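Local structure of GlcNAc Inducible Gene 2, GIG2 (Candida albicans, 6AKZ) at residues R273-Y284 against F327-I338. The protein binds a ferric ion and is probably an oxygenase of the DUF1479 (Gig2-like) family in the cupin clan. Residues are numbered along the deposited sequence; the frame is centred on the assembly and turned at random.
Sequences RVLPSLKLSMAY and FYPHLHQGIISI
Next to the iron site of a cupin-clan fold, the outer strand 336-337 of a three-stranded antiparallel sheet pairs with the central strand 272-274, and residues 328-331, ahead of it, pack against helix 278-287. Val274 pairs with Ile336, and its side chain packs near that of His355, a ligand of the ferric ion. The pair is of the hydrogen-bonded kind, Val274 N giving to Ile336 O at 2.9 Å and Ile336 N to Val274 O at 3.0 Å, the latter nearly straight at 176°. One residue earlier, the bent chain of Arg273 lays a guanidinium face over Ile335, with NH2 3.4 Å from CG2, while Ser337 OG lies near the edge; the charge itself is met by a salt bridge to Glu356. Past the strand, an inverse gamma turn centred on Pro276 leads into helix 278-287. Leu275 CD1 packs 3.6 Å from Leu331 CB, and Leu331 CD2 also reaches Tyr284 CD2 at 3.6 Å. Tyr284 swings its ring away from its own backbone N (chi1 -178°), which carries it between Tyr328 and His330, where its OH and His330 ND1 share a 2.7 Å hydrogen bond, the two rings being inclined at 59°. Polar bonds thus close both ends of a largely apolar interface: the strand pair fixes register, and the phenol-imidazole bond ties the helix to 327-338.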
loop_
_atom_site.group_PDB
_atom_site.type_symbol
_atom_site.label_atom_id
_atom_site.label_comp_id
_atom_site.label_asym_id
_atom_site.label_seq_id
_atom_site.Cartn_x
_atom_site.Cartn_y
_atom_site.Cartn_z
ATOM N N ARG A 273 -8.274 11.116 0.736
ATOM C CA ARG A 273 -9.298 10.782 1.703
ATOM C C ARG A 273 -9.036 9.314 2.140
ATOM O O ARG A 273 -8.678 8.498 1.354
ATOM C CB ARG A 273 -10.692 10.956 1.146
ATOM C CG ARG A 273 -10.909 12.387 0.726
ATOM C CD ARG A 273 -12.143 12.625 -0.058
ATOM N NE ARG A 273 -13.345 11.967 0.385
ATOM C CZ ARG A 273 -14.140 12.405 1.328
ATOM N NH1 ARG A 273 -13.849 13.485 2.049
ATOM N NH2 ARG A 273 -15.221 11.742 1.581
ATOM N N VAL A 274 -9.245 9.066 3.417
ATOM C CA VAL A 274 -9.013 7.773 3.968
ATOM C C VAL A 274 -10.137 7.376 4.935
ATOM O O VAL A 274 -10.880 8.248 5.395
ATOM C CB VAL A 274 -7.697 7.786 4.817
ATOM C CG1 VAL A 274 -6.495 7.993 3.933
ATOM C CG2 VAL A 274 -7.694 8.891 5.884
ATOM N N LEU A 275 -10.214 6.111 5.249
ATOM C CA LEU A 275 -11.080 5.607 6.311
ATOM C C LEU A 275 -10.118 5.159 7.389
ATOM O O LEU A 275 -9.638 4.023 7.354
ATOM C CB LEU A 275 -11.907 4.431 5.802
ATOM C CG LEU A 275 -13.247 4.266 6.454
ATOM C CD1 LEU A 275 -13.950 3.058 5.811
ATOM C CD2 LEU A 275 -13.044 4.069 7.905
ATOM N N PRO A 276 -9.904 5.989 8.424
ATOM C CA PRO A 276 -8.822 5.758 9.334
ATOM C C PRO A 276 -9.161 4.754 10.444
ATOM O O PRO A 276 -9.142 5.050 11.671
ATOM C CB PRO A 276 -8.498 7.189 9.821
ATOM C CG PRO A 276 -9.873 7.793 9.935
ATOM C CD PRO A 276 -10.485 7.352 8.610
ATOM N N SER A 277 -9.607 3.564 10.045
ATOM C CA SER A 277 -9.899 2.552 11.022
ATOM C C SER A 277 -9.530 1.195 10.363
ATOM O O SER A 277 -10.316 0.599 9.643
ATOM C CB SER A 277 -11.399 2.586 11.387
ATOM O OG SER A 277 -11.747 1.549 12.342
ATOM N N LEU A 278 -8.362 0.668 10.690
ATOM C CA LEU A 278 -7.797 -0.402 9.882
ATOM C C LEU A 278 -8.493 -1.746 10.140
ATOM O O LEU A 278 -8.919 -2.431 9.205
ATOM C CB LEU A 278 -6.261 -0.452 10.109
ATOM C CG LEU A 278 -5.472 -1.504 9.400
ATOM C CD1 LEU A 278 -5.664 -1.406 7.900
ATOM C CD2 LEU A 278 -3.973 -1.251 9.755
ATOM N N LYS A 279 -8.567 -2.138 11.414
ATOM C CA LYS A 279 -9.149 -3.380 11.801
ATOM C C LYS A 279 -10.613 -3.455 11.466
ATOM O O LYS A 279 -11.038 -4.479 10.901
ATOM C CB LYS A 279 -8.957 -3.668 13.290
ATOM C CG LYS A 279 -9.334 -5.055 13.761
ATOM C CD LYS A 279 -9.335 -5.090 15.295
ATOM C CE LYS A 279 -7.949 -5.161 15.870
ATOM N NZ LYS A 279 -8.010 -5.006 17.341
ATOM N N LEU A 280 -11.408 -2.466 11.822
ATOM C CA LEU A 280 -12.836 -2.533 11.492
ATOM C C LEU A 280 -13.066 -2.578 10.004
ATOM O O LEU A 280 -13.966 -3.298 9.505
ATOM C CB LEU A 280 -13.597 -1.365 12.123
ATOM C CG LEU A 280 -13.703 -1.352 13.609
ATOM C CD1 LEU A 280 -14.491 -0.174 14.101
ATOM C CD2 LEU A 280 -14.279 -2.625 14.156
ATOM N N SER A 281 -12.293 -1.782 9.261
ATOM C CA SER A 281 -12.364 -1.817 7.820
ATOM C C SER A 281 -12.189 -3.227 7.201
ATOM O O SER A 281 -12.987 -3.660 6.378
ATOM C CB SER A 281 -11.413 -0.834 7.169
ATOM O OG SER A 281 -11.819 0.537 7.306
ATOM N N MET A 282 -11.112 -3.884 7.548
ATOM C CA MET A 282 -10.836 -5.169 6.977
ATOM C C MET A 282 -11.746 -6.304 7.499
ATOM O O MET A 282 -12.012 -7.240 6.796
ATOM C CB MET A 282 -9.351 -5.534 7.084
ATOM C CG MET A 282 -8.423 -4.655 6.249
ATOM S SD MET A 282 -8.910 -4.514 4.525
ATOM C CE MET A 282 -8.893 -6.200 3.938
ATOM N N ALA A 283 -12.224 -6.191 8.708
ATOM C CA ALA A 283 -13.188 -7.175 9.230
ATOM C C ALA A 283 -14.403 -7.051 8.331
ATOM O O ALA A 283 -14.951 -8.029 7.904
ATOM C CB ALA A 283 -13.500 -6.889 10.682
ATOM N N TYR A 284 -14.831 -5.854 8.014
ATOM C CA TYR A 284 -16.050 -5.646 7.243
ATOM C C TYR A 284 -15.878 -6.082 5.799
ATOM O O TYR A 284 -16.691 -6.852 5.247
ATOM C CB TYR A 284 -16.407 -4.161 7.271
ATOM C CG TYR A 284 -17.691 -3.826 6.547
ATOM C CD1 TYR A 284 -18.954 -3.929 7.165
ATOM C CD2 TYR A 284 -17.639 -3.384 5.222
ATOM C CE1 TYR A 284 -20.119 -3.588 6.453
ATOM C CE2 TYR A 284 -18.797 -3.049 4.533
ATOM C CZ TYR A 284 -20.015 -3.128 5.151
ATOM O OH TYR A 284 -21.134 -2.767 4.404
ATOM N N PHE A 327 -21.027 -1.590 -2.900
ATOM C CA PHE A 327 -21.627 -2.624 -2.023
ATOM C C PHE A 327 -21.048 -2.657 -0.616
ATOM O O PHE A 327 -21.202 -3.612 0.103
ATOM C CB PHE A 327 -21.513 -3.967 -2.682
ATOM C CG PHE A 327 -22.059 -3.984 -4.101
ATOM C CD1 PHE A 327 -23.434 -3.966 -4.327
ATOM C CD2 PHE A 327 -21.211 -4.027 -5.198
ATOM C CE1 PHE A 327 -23.931 -3.958 -5.640
ATOM C CE2 PHE A 327 -21.700 -4.034 -6.505
ATOM C CZ PHE A 327 -23.073 -3.997 -6.710
ATOM N N TYR A 328 -20.414 -1.572 -0.197
ATOM C CA TYR A 328 -19.781 -1.505 1.138
ATOM C C TYR A 328 -20.316 -0.260 1.896
ATOM O O TYR A 328 -19.555 0.623 2.387
ATOM C CB TYR A 328 -18.257 -1.484 0.982
ATOM C CG TYR A 328 -17.710 -2.748 0.380
ATOM C CD1 TYR A 328 -17.729 -2.990 -1.012
ATOM C CD2 TYR A 328 -17.183 -3.715 1.185
ATOM C CE1 TYR A 328 -17.202 -4.177 -1.549
ATOM C CE2 TYR A 328 -16.751 -4.929 0.694
ATOM C CZ TYR A 328 -16.686 -5.154 -0.679
ATOM O OH TYR A 328 -16.192 -6.393 -1.099
ATOM N N PRO A 329 -21.653 -0.163 2.016
ATOM C CA PRO A 329 -22.198 1.146 2.495
ATOM C C PRO A 329 -21.888 1.561 3.934
ATOM O O PRO A 329 -21.864 2.763 4.206
ATOM C CB PRO A 329 -23.718 0.979 2.345
ATOM C CG PRO A 329 -23.905 -0.509 2.540
ATOM C CD PRO A 329 -22.724 -1.150 1.846
ATOM N N HIS A 330 -21.604 0.622 4.824
ATOM C CA HIS A 330 -21.285 0.929 6.178
ATOM C C HIS A 330 -19.927 1.610 6.288
ATOM O O HIS A 330 -19.644 2.178 7.306
ATOM C CB HIS A 330 -21.238 -0.323 7.059
ATOM C CG HIS A 330 -22.544 -1.057 7.147
ATOM N ND1 HIS A 330 -22.973 -1.932 6.172
ATOM C CD2 HIS A 330 -23.488 -1.086 8.118
ATOM C CE1 HIS A 330 -24.134 -2.450 6.518
ATOM N NE2 HIS A 330 -24.477 -1.953 7.687
ATOM N N LEU A 331 -19.095 1.503 5.265
ATOM C CA LEU A 331 -17.809 2.192 5.282
ATOM C C LEU A 331 -17.920 3.695 5.074
ATOM O O LEU A 331 -17.050 4.434 5.513
ATOM C CB LEU A 331 -16.841 1.581 4.241
ATOM C CG LEU A 331 -16.498 0.105 4.393
ATOM C CD1 LEU A 331 -15.561 -0.250 3.247
ATOM C CD2 LEU A 331 -15.919 -0.291 5.763
ATOM N N HIS A 332 -18.957 4.158 4.382
ATOM C CA HIS A 332 -18.942 5.488 3.885
ATOM C C HIS A 332 -18.934 6.566 4.965
ATOM O O HIS A 332 -18.283 7.564 4.801
ATOM C CB HIS A 332 -20.008 5.662 2.847
ATOM C CG HIS A 332 -19.746 4.805 1.629
ATOM N ND1 HIS A 332 -20.235 5.096 0.371
ATOM C CD2 HIS A 332 -19.016 3.664 1.484
ATOM C CE1 HIS A 332 -19.839 4.169 -0.483
ATOM N NE2 HIS A 332 -19.089 3.294 0.166
ATOM N N GLN A 333 -19.521 6.283 6.110
ATOM C CA GLN A 333 -19.626 7.234 7.181
ATOM C C GLN A 333 -18.239 7.614 7.741
ATOM O O GLN A 333 -18.040 8.684 8.287
ATOM C CB GLN A 333 -20.396 6.566 8.303
ATOM C CG GLN A 333 -20.607 7.472 9.484
ATOM C CD GLN A 333 -21.547 6.896 10.528
ATOM O OE1 GLN A 333 -21.611 5.681 10.773
ATOM N NE2 GLN A 333 -22.255 7.780 11.159
ATOM N N GLY A 334 -17.318 6.685 7.585
ATOM C CA GLY A 334 -15.993 6.819 8.105
ATOM C C GLY A 334 -14.949 7.559 7.303
ATOM O O GLY A 334 -13.790 7.681 7.773
ATOM N N ILE A 335 -15.284 7.948 6.065
ATOM C CA ILE A 335 -14.359 8.549 5.161
ATOM C C ILE A 335 -14.177 10.033 5.475
ATOM O O ILE A 335 -15.145 10.791 5.646
ATOM C CB ILE A 335 -14.789 8.367 3.704
ATOM C CG1 ILE A 335 -15.007 6.874 3.363
ATOM C CG2 ILE A 335 -13.748 8.889 2.773
ATOM C CD1 ILE A 335 -15.854 6.695 2.124
ATOM N N ILE A 336 -12.918 10.403 5.636
ATOM C CA ILE A 336 -12.518 11.768 5.872
ATOM C C ILE A 336 -11.366 12.176 5.016
ATOM O O ILE A 336 -10.521 11.348 4.583
ATOM C CB ILE A 336 -12.153 11.998 7.364
ATOM C CG1 ILE A 336 -11.135 10.990 7.866
ATOM C CG2 ILE A 336 -13.413 11.929 8.187
ATOM C CD1 ILE A 336 -10.528 11.441 9.170
ATOM N N SER A 337 -11.270 13.484 4.788
ATOM C CA SER A 337 -10.033 14.024 4.192
ATOM C C SER A 337 -8.921 13.915 5.159
ATOM O O SER A 337 -9.153 13.996 6.378
ATOM C CB SER A 337 -10.179 15.503 3.833
ATOM O OG SER A 337 -11.124 15.605 2.812
ATOM N N ILE A 338 -7.700 13.851 4.628
ATOM C CA ILE A 338 -6.534 14.054 5.524
ATOM C C ILE A 338 -6.450 15.501 6.003
ATOM O O ILE A 338 -7.105 16.379 5.434
ATOM C CB ILE A 338 -5.220 13.615 4.860
ATOM C CG1 ILE A 338 -4.982 14.434 3.581
ATOM C CG2 ILE A 338 -5.237 12.090 4.708
ATOM C CD1 ILE A 338 -3.599 14.224 3.067
#